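Local atomic coordinates of glutamine cyclotransferase (Xanthomonas campestris, PDB entry 3MBR), a protein that probably catalyses the cyclisation of N-terminal glutamine to pyroglutamate as a glutaminyl-peptide cyclotransferase, and binds calcium in a beta-propeller fold. Residues 170-175 / 204-209; 218-223 / 229-234. The protein carries 1 engineered substitution. All coordinates share one frame; numbering follows the deposited sequence.

Interaction 1: 170-175 / 204-209; sequences SRIARI and DVLNGI. With CA (calcium ion), chain B.
No flat group takes part where Ile172 meets Ile209 and Leu206; the contact has no ring faces or edges, just branched aliphatic chains. Ile172 and Ile209 reach toward each other tip to tip. Their CD1 methyls lie 3.7 Å apart, and Ile172 CG1 is 4.0 Å from Ile209 CD1. In Ile172, CG1 is anti to the carbonyl carbon (chi1 -66°) and the chain runs on extended (chi2 177°), which carries CD1 out to the other strand. The backbones stay well apart, with 9.3 Å between the CA atoms of Ile172 and Ile209, and no hydrogen bond joins the segments. Leu206 adds a looser touch, its CD1 4.4 Å from Ile172 CD1. Asn207 and Gly208 form a classic beta bulge opposite Thr221. The bulge shifts the side-chain alternation, and Leu206 and Ile209 both point to Ile172. Leu163 and Leu188 also pack on Ile172. The backbone of Ile209 has a second task: its O binds the calcium ion at 2.3 Å. Glu154 and Glu156 through side-chain oxygens, Leu26 and Leu155 through their backbone O atoms, and a water complete the site. This is apolar packing between neighbouring blades of a beta-propeller, beside its calcium site.

Interaction 2: 218-223 / 229-234; sequences LFVTGK and YEIRLT
This is a beta-hairpin contact between antiparallel strands 217-222 and 227-233, within the propeller blade that also holds strands 206-212 and 9-16. The segment axes make an angle of 131°, a marked twist. Val220 and Tyr229 are a hydrogen-bonded pair: Val220 N donates to Tyr229 O, and Tyr229 N donates to Val220 O, both at 2.9 Å. Ile231 N donates to Leu218 O, also at 2.9 Å. A water accepts from Leu218 N and donates to Ile231 O, bridging the strands. It also accepts from Arg232 NH1.

Phe219 and Glu230 share one face as a non-hydrogen-bonded pair. They lie side by side and point the same way, with Phe219 CE1 3.8 Å from Glu230 CB. Ring and carboxylate planes are 68° apart. Glu230 OE1 uses its anti lone pair for a salt bridge from Arg232 NH1 (2.9 Å), near the guanidinium plane. Glu230 OE2 is hydrogen-bonded to Tyr15 OH on strand 9-16, so each carboxylate oxygen has a partner.

Leu218, Val220, Tyr229 and Ile231 share the other face. Ile231 CG1 sits between backbone N and carbonyl carbon (chi1 65°). It meets Leu218 CD2 at 4.0 Å, while Ile231 CD1 lies 4.2 Å from Val220 CG1. Strand 9-16, from the N-terminus, joins this C-terminal hairpin as the outermost strand of the blade, the "Velcro" ring closure of beta-propellers.

Overall arrangement
Both interactions are buried, and their centres lie about 9 Å apart. Interaction 1 is nearer the centre of the chain, about 8 Å from it against about 12 Å for interaction 2. Segment 204-209 and both segments of interaction 2 lie in one blade; 170-175 belongs to the next. Strands 206-212 and 217-222 are neighbours, and Val205 O to Lys223 N and Asn207 N to Thr221 O are probable backbone hydrogen bonds. Leu218 also touches Ile209, linking the two apolar regions. Their chemistry differs with their place. Interaction 1 joins two blades by aliphatic side chains alone, close to the metal. Interaction 2 works within one blade, through main-chain bonds, a bridging water and apolar side chains; its charged pair lies along one strand.

Interaction 1: 170-175 / 204-209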
ATOM      1  N   SER A 170      12.949  -1.013  -6.369  1.00 27.23           N
ATOM      2  CA  SER A 170      12.516   0.466  -6.238  1.00 27.18           C
ATOM      3  C   SER A 170      11.398   1.040  -7.295  1.00 26.64           C
ATOM      4  O   SER A 170      11.029   2.258  -7.471  1.00 31.99           O
ATOM      5  CB  SER A 170      13.791   1.358  -6.178  1.00 31.37           C
ATOM      6  OG  SER A 170      14.563   0.917  -5.038  1.00 34.95           O
ATOM      7  N   ARG A 171      10.771   0.119  -7.864  1.00 22.57           N
ATOM      8  CA  ARG A 171       9.837   0.333  -8.911  1.00 21.94           C
ATOM      9  C   ARG A 171       8.450   0.083  -8.455  1.00 20.72           C
ATOM     10  O   ARG A 171       8.201  -0.805  -7.602  1.00 21.54           O
ATOM     11  CB  ARG A 171      10.167  -0.560 -10.129  1.00 25.65           C
ATOM     12  CG  ARG A 171      11.432  -0.130 -10.838  1.00 29.61           C
ATOM     13  CD  ARG A 171      11.792  -1.123 -11.928  1.00 33.89           C
ATOM     14  NE  ARG A 171      13.154  -0.904 -12.427  1.00 42.01           N
ATOM     15  CZ  ARG A 171      13.598  -1.094 -13.638  1.00 50.49           C
ATOM     16  NH1 ARG A 171      12.775  -1.482 -14.641  1.00 55.22           N
ATOM     17  NH2 ARG A 171      14.895  -0.846 -13.835  1.00 48.29           N
ATOM     18  N   ILE A 172       7.512   0.818  -9.056  1.00 18.80           N
ATOM     19  CA  ILE A 172       6.085   0.420  -8.953  1.00 18.19           C
ATOM     20  C   ILE A 172       5.712  -0.208 -10.266  1.00 17.85           C
ATOM     21  O   ILE A 172       6.113   0.291 -11.377  1.00 21.22           O
ATOM     22  CB  ILE A 172       5.282   1.679  -8.672  1.00 18.81           C
ATOM     23  CG1 ILE A 172       5.698   2.215  -7.238  1.00 20.24           C
ATOM     24  CG2 ILE A 172       3.757   1.400  -8.815  1.00 21.31           C
ATOM     25  CD1 ILE A 172       4.989   3.506  -6.904  1.00 24.91           C
ATOM     26  N   ALA A 173       5.032  -1.339 -10.231  1.00 18.22           N
ATOM     27  CA  ALA A 173       4.464  -1.975 -11.402  1.00 18.51           C
ATOM     28  C   ALA A 173       3.040  -1.481 -11.601  1.00 19.38           C
ATOM     29  O   ALA A 173       2.252  -1.502 -10.635  1.00 19.08           O
ATOM     30  CB  ALA A 173       4.429  -3.463 -11.145  1.00 21.28           C
ATOM     31  N   ARG A 174       2.654  -1.041 -12.819  1.00 21.39           N
ATOM     32  CA  ARG A 174       1.222  -0.807 -13.144  1.00 21.96           C
ATOM     33  C   ARG A 174       0.761  -2.095 -13.786  1.00 23.93           C
ATOM     34  O   ARG A 174       1.328  -2.501 -14.832  1.00 25.74           O
ATOM     35  CB  ARG A 174       1.093   0.327 -14.150  1.00 25.27           C
ATOM     36  CG  ARG A 174       1.257   1.560 -13.593  1.00 30.73           C
ATOM     37  CD  ARG A 174       1.166   2.693 -14.681  1.00 37.98           C
ATOM     38  NE  ARG A 174       0.095   2.470 -15.634  1.00 34.12           N
ATOM     39  CZ  ARG A 174       0.066   2.564 -16.993  1.00 32.00           C
ATOM     40  NH1 ARG A 174      -1.059   2.217 -17.601  1.00 31.33           N
ATOM     41  NH2 ARG A 174       1.040   3.030 -17.815  1.00 31.59           N
ATOM     42  N   ILE A 175      -0.219  -2.730 -13.172  1.00 23.45           N
ATOM     43  CA  ILE A 175      -0.738  -4.063 -13.562  1.00 26.26           C
ATOM     44  C   ILE A 175      -2.130  -3.993 -14.164  1.00 28.87           C
ATOM     45  O   ILE A 175      -3.028  -3.397 -13.575  1.00 28.21           O
ATOM     46  CB  ILE A 175      -0.742  -5.026 -12.334  1.00 26.79           C
ATOM     47  CG1 ILE A 175       0.707  -5.172 -11.780  1.00 26.02           C
ATOM     48  CG2 ILE A 175      -1.332  -6.452 -12.618  1.00 27.40           C
ATOM     49  CD1 ILE A 175       0.719  -5.548 -10.312  1.00 25.82           C
ATOM     50  N   ASP A 204      14.610   1.945   4.840  1.00 27.38           N
ATOM     51  CA  ASP A 204      13.677   3.046   4.446  1.00 27.24           C
ATOM     52  C   ASP A 204      13.043   2.880   3.044  1.00 27.52           C
ATOM     53  O   ASP A 204      13.248   3.737   2.113  1.00 28.44           O
ATOM     54  CB  ASP A 204      14.394   4.431   4.619  1.00 27.97           C
ATOM     55  CG  ASP A 204      14.870   4.713   6.058  1.00 31.15           C
ATOM     56  OD1 ASP A 204      15.445   5.838   6.300  1.00 36.63           O
ATOM     57  OD2 ASP A 204      14.716   3.840   6.961  1.00 35.08           O
ATOM     58  N   VAL A 205      12.351   1.745   2.863  1.00 27.65           N
ATOM     59  CA  VAL A 205      11.810   1.373   1.578  1.00 26.42           C
ATOM     60  C   VAL A 205      10.524   2.150   1.367  1.00 21.88           C
ATOM     61  O   VAL A 205       9.787   2.528   2.332  1.00 20.96           O
ATOM     62  CB  VAL A 205      11.467  -0.113   1.455  1.00 27.72           C
ATOM     63  CG1 VAL A 205      12.757  -0.997   1.320  1.00 30.68           C
ATOM     64  CG2 VAL A 205      10.602  -0.593   2.582  1.00 28.47           C
ATOM     65  N   LEU A 206      10.173   2.373   0.091  1.00 21.67           N
ATOM     66  CA  LEU A 206       8.818   2.853  -0.280  1.00 19.57           C
ATOM     67  C   LEU A 206       7.832   1.825   0.241  1.00 19.30           C
ATOM     68  O   LEU A 206       8.060   0.593   0.087  1.00 21.01           O
ATOM     69  CB  LEU A 206       8.739   3.006  -1.824  1.00 21.38           C
ATOM     70  CG  LEU A 206       7.557   3.878  -2.342  1.00 22.71           C
ATOM     71  CD1 LEU A 206       7.834   4.451  -3.740  1.00 25.62           C
ATOM     72  CD2 LEU A 206       6.229   3.170  -2.411  1.00 24.59           C
ATOM     73  N   ASN A 207       6.772   2.276   0.863  1.00 17.15           N
ATOM     74  CA  ASN A 207       5.855   1.304   1.448  1.00 16.41           C
ATOM     75  C   ASN A 207       4.458   1.862   1.532  1.00 15.73           C
ATOM     76  O   ASN A 207       3.579   1.247   2.147  1.00 18.28           O
ATOM     77  CB  ASN A 207       6.355   0.836   2.816  1.00 17.84           C
ATOM     78  CG  ASN A 207       6.068  -0.563   3.070  1.00 20.36           C
ATOM     79  OD1 ASN A 207       6.982  -1.213   3.582  1.00 29.31           O
ATOM     80  ND2 ASN A 207       4.843  -1.005   2.905  1.00 27.51           N
ATOM     81  N   GLY A 208       4.182   3.026   0.936  1.00 15.71           N
ATOM     82  CA  GLY A 208       2.838   3.608   1.018  1.00 16.08           C
ATOM     83  C   GLY A 208       2.520   4.197  -0.344  1.00 15.30           C
ATOM     84  O   GLY A 208       3.329   5.045  -0.816  1.00 16.19           O
ATOM     85  N   ILE A 209       1.450   3.773  -0.965  1.00 14.69           N
ATOM     86  CA  ILE A 209       0.997   4.336  -2.230  1.00 15.29           C
ATOM     87  C   ILE A 209      -0.478   4.660  -2.018  1.00 14.53           C
ATOM     88  O   ILE A 209      -1.247   3.716  -1.722  1.00 16.18           O
ATOM     89  CB  ILE A 209       1.160   3.363  -3.427  1.00 15.60           C
ATOM     90  CG1 ILE A 209       2.637   2.928  -3.559  1.00 16.84           C
ATOM     91  CG2 ILE A 209       0.650   4.090  -4.669  1.00 16.99           C
ATOM     92  CD1 ILE A 209       2.791   1.720  -4.501  1.00 19.45           C
TER
HETATM   93 CA    CA B 300      -2.159   1.848  -0.688  1.00 20.79          CA
HETATM   94  O   HOH W   1      -3.751   0.440   0.481  1.00 18.99           O

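Interaction 2: 218-223 / 229-234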
ATOM      1  N   LEU A 218      -1.838  11.154  -6.751  1.00 16.94           N
ATOM      2  CA  LEU A 218      -1.149   9.934  -6.362  1.00 15.97           C
ATOM      3  C   LEU A 218      -0.067  10.302  -5.362  1.00 15.77           C
ATOM      4  O   LEU A 218       0.776  11.170  -5.675  1.00 17.57           O
ATOM      5  CB  LEU A 218      -0.566   9.282  -7.613  1.00 16.85           C
ATOM      6  CG  LEU A 218       0.106   7.930  -7.328  1.00 17.62           C
ATOM      7  CD1 LEU A 218      -0.844   6.941  -6.750  1.00 18.82           C
ATOM      8  CD2 LEU A 218       0.707   7.397  -8.667  1.00 20.50           C
ATOM      9  N   PHE A 219      -0.038   9.673  -4.166  1.00 15.45           N
ATOM     10  CA  PHE A 219       0.955   9.990  -3.155  1.00 15.15           C
ATOM     11  C   PHE A 219       1.812   8.749  -2.849  1.00 14.74           C
ATOM     12  O   PHE A 219       1.296   7.625  -2.788  1.00 15.58           O
ATOM     13  CB  PHE A 219       0.218  10.346  -1.848  1.00 16.17           C
ATOM     14  CG  PHE A 219      -0.705  11.546  -1.993  1.00 15.63           C
ATOM     15  CD1 PHE A 219      -0.205  12.846  -2.142  1.00 18.09           C
ATOM     16  CD2 PHE A 219      -2.073  11.347  -1.981  1.00 18.56           C
ATOM     17  CE1 PHE A 219      -1.089  13.923  -2.232  1.00 19.31           C
ATOM     18  CE2 PHE A 219      -2.922  12.406  -2.092  1.00 20.10           C
ATOM     19  CZ  PHE A 219      -2.437  13.685  -2.227  1.00 19.68           C
ATOM     20  N   VAL A 220       3.097   8.980  -2.576  1.00 14.95           N
ATOM     21  CA  VAL A 220       3.963   7.901  -2.172  1.00 15.25           C
ATOM     22  C   VAL A 220       4.817   8.297  -0.955  1.00 15.92           C
ATOM     23  O   VAL A 220       5.267   9.471  -0.863  1.00 16.12           O
ATOM     24  CB  VAL A 220       4.901   7.401  -3.321  1.00 16.42           C
ATOM     25  CG1 VAL A 220       4.099   6.901  -4.486  1.00 18.08           C
ATOM     26  CG2 VAL A 220       5.813   8.458  -3.826  1.00 20.44           C
ATOM     27  N   THR A 221       5.051   7.378  -0.049  1.00 15.46           N
ATOM     28  CA  THR A 221       6.022   7.611   1.009  1.00 15.84           C
ATOM     29  C   THR A 221       6.571   6.271   1.467  1.00 15.67           C
ATOM     30  O   THR A 221       6.294   5.231   0.842  1.00 16.05           O
ATOM     31  CB  THR A 221       5.423   8.399   2.189  1.00 15.87           C
ATOM     32  OG1 THR A 221       6.502   8.890   3.024  1.00 17.00           O
ATOM     33  CG2 THR A 221       4.424   7.638   3.046  1.00 16.67           C
ATOM     34  N   GLY A 222       7.432   6.261   2.476  1.00 16.35           N
ATOM     35  CA  GLY A 222       8.026   5.002   2.920  1.00 17.43           C
ATOM     36  C   GLY A 222       8.564   5.107   4.319  1.00 15.41           C
ATOM     37  O   GLY A 222       8.373   6.153   5.018  1.00 16.81           O
ATOM     38  N   LYS A 223       9.149   4.001   4.772  1.00 16.67           N
ATOM     39  CA  LYS A 223       9.523   3.863   6.166  1.00 16.54           C
ATOM     40  C   LYS A 223      10.512   4.917   6.546  1.00 16.22           C
ATOM     41  O   LYS A 223      11.593   5.038   5.976  1.00 17.87           O
ATOM     42  CB  LYS A 223      10.151   2.483   6.431  1.00 17.53           C
ATOM     43  CG  LYS A 223       9.135   1.342   6.145  1.00 19.57           C
ATOM     44  CD  LYS A 223       9.729   0.003   6.678  1.00 20.61           C
ATOM     45  CE  LYS A 223       8.802  -1.139   6.375  1.00 26.24           C
ATOM     46  NZ  LYS A 223       7.598  -1.141   7.064  1.00 29.99           N
ATOM     47  N   TYR A 229       5.366  12.346  -1.161  1.00 16.67           N
ATOM     48  CA  TYR A 229       5.366  13.027  -2.491  1.00 17.22           C
ATOM     49  C   TYR A 229       4.074  12.826  -3.216  1.00 16.40           C
ATOM     50  O   TYR A 229       3.559  11.724  -3.285  1.00 17.88           O
ATOM     51  CB  TYR A 229       6.435  12.440  -3.388  1.00 18.07           C
ATOM     52  CG  TYR A 229       7.830  12.624  -2.830  1.00 20.39           C
ATOM     53  CD1 TYR A 229       8.403  11.637  -2.006  1.00 23.33           C
ATOM     54  CD2 TYR A 229       8.577  13.728  -3.128  1.00 22.86           C
ATOM     55  CE1 TYR A 229       9.667  11.778  -1.498  1.00 25.30           C
ATOM     56  CE2 TYR A 229       9.873  13.859  -2.633  1.00 27.00           C
ATOM     57  CZ  TYR A 229      10.389  12.907  -1.761  1.00 24.91           C
ATOM     58  OH  TYR A 229      11.677  13.033  -1.310  1.00 33.67           O
ATOM     59  N   GLU A 230       3.523  13.902  -3.770  1.00 17.16           N
ATOM     60  CA  GLU A 230       2.448  13.782  -4.777  1.00 17.49           C
ATOM     61  C   GLU A 230       3.170  13.727  -6.110  1.00 17.56           C
ATOM     62  O   GLU A 230       3.965  14.603  -6.422  1.00 18.70           O
ATOM     63  CB  GLU A 230       1.530  15.038  -4.711  1.00 19.01           C
ATOM     64  CG  GLU A 230       0.410  14.998  -5.735  1.00 20.53           C
ATOM     65  CD  GLU A 230      -0.505  16.201  -5.636  1.00 22.30           C
ATOM     66  OE1 GLU A 230      -1.271  16.393  -6.592  1.00 24.84           O
ATOM     67  OE2 GLU A 230      -0.458  16.919  -4.611  1.00 21.94           O
ATOM     68  N   ILE A 231       2.861  12.713  -6.897  1.00 17.25           N
ATOM     69  CA  ILE A 231       3.515  12.511  -8.207  1.00 18.75           C
ATOM     70  C   ILE A 231       2.437  12.388  -9.315  1.00 20.15           C
ATOM     71  O   ILE A 231       1.350  11.893  -9.061  1.00 21.34           O
ATOM     72  CB  ILE A 231       4.413  11.293  -8.177  1.00 18.92           C
ATOM     73  CG1 ILE A 231       3.650  10.024  -7.968  1.00 19.26           C
ATOM     74  CG2 ILE A 231       5.569  11.407  -7.164  1.00 20.40           C
ATOM     75  CD1 ILE A 231       4.533   8.769  -8.186  1.00 22.30           C
ATOM     76  N   ARG A 232       2.796  12.892 -10.491  1.00 21.50           N
ATOM     77  CA  ARG A 232       1.898  12.773 -11.619  1.00 23.81           C
ATOM     78  C   ARG A 232       2.586  11.873 -12.673  1.00 24.26           C
ATOM     79  O   ARG A 232       3.722  12.156 -13.045  1.00 26.96           O
ATOM     80  CB  ARG A 232       1.587  14.174 -12.177  1.00 27.41           C
ATOM     81  CG  ARG A 232       0.369  14.196 -13.197  1.00 33.66           C
ATOM     82  CD  ARG A 232      -0.911  14.431 -12.344  1.00 42.06           C
ATOM     83  NE  ARG A 232      -1.012  15.796 -11.790  1.00 40.74           N
ATOM     84  CZ  ARG A 232      -1.207  16.202 -10.483  1.00 35.52           C
ATOM     85  NH1 ARG A 232      -1.364  15.369  -9.294  1.00 28.95           N
ATOM     86  NH2 ARG A 232      -1.256  17.571 -10.442  1.00 35.50           N
ATOM     87  N   LEU A 233       1.968  10.777 -13.099  1.00 24.66           N
ATOM     88  CA  LEU A 233       2.564   9.881 -14.095  1.00 27.00           C
ATOM     89  C   LEU A 233       2.486  10.498 -15.491  1.00 28.39           C
ATOM     90  O   LEU A 233       1.468  11.134 -15.845  1.00 30.56           O
ATOM     91  CB  LEU A 233       1.843   8.557 -14.139  1.00 26.46           C
ATOM     92  CG  LEU A 233       1.828   7.823 -12.753  1.00 27.17           C
ATOM     93  CD1 LEU A 233       1.286   6.414 -12.944  1.00 30.75           C
ATOM     94  CD2 LEU A 233       3.265   7.769 -12.125  1.00 25.76           C
ATOM     95  N   THR A 234       3.556  10.369 -16.281  1.00 28.80           N
ATOM     96  CA  THR A 234       3.550  10.890 -17.663  1.00 28.99           C
ATOM     97  C   THR A 234       2.908   9.874 -18.574  1.00 31.21           C
ATOM     98  O   THR A 234       3.296   8.753 -18.550  1.00 30.99           O
ATOM     99  CB  THR A 234       5.022  11.082 -18.082  1.00 30.49           C
ATOM    100  OG1 THR A 234       5.602  11.998 -17.145  1.00 32.89           O
ATOM    101  CG2 THR A 234       5.173  11.604 -19.560  1.00 33.78           C
TER
HETATM  102  O   HOH W   2      -1.106  12.631  -9.191  1.00 22.11           O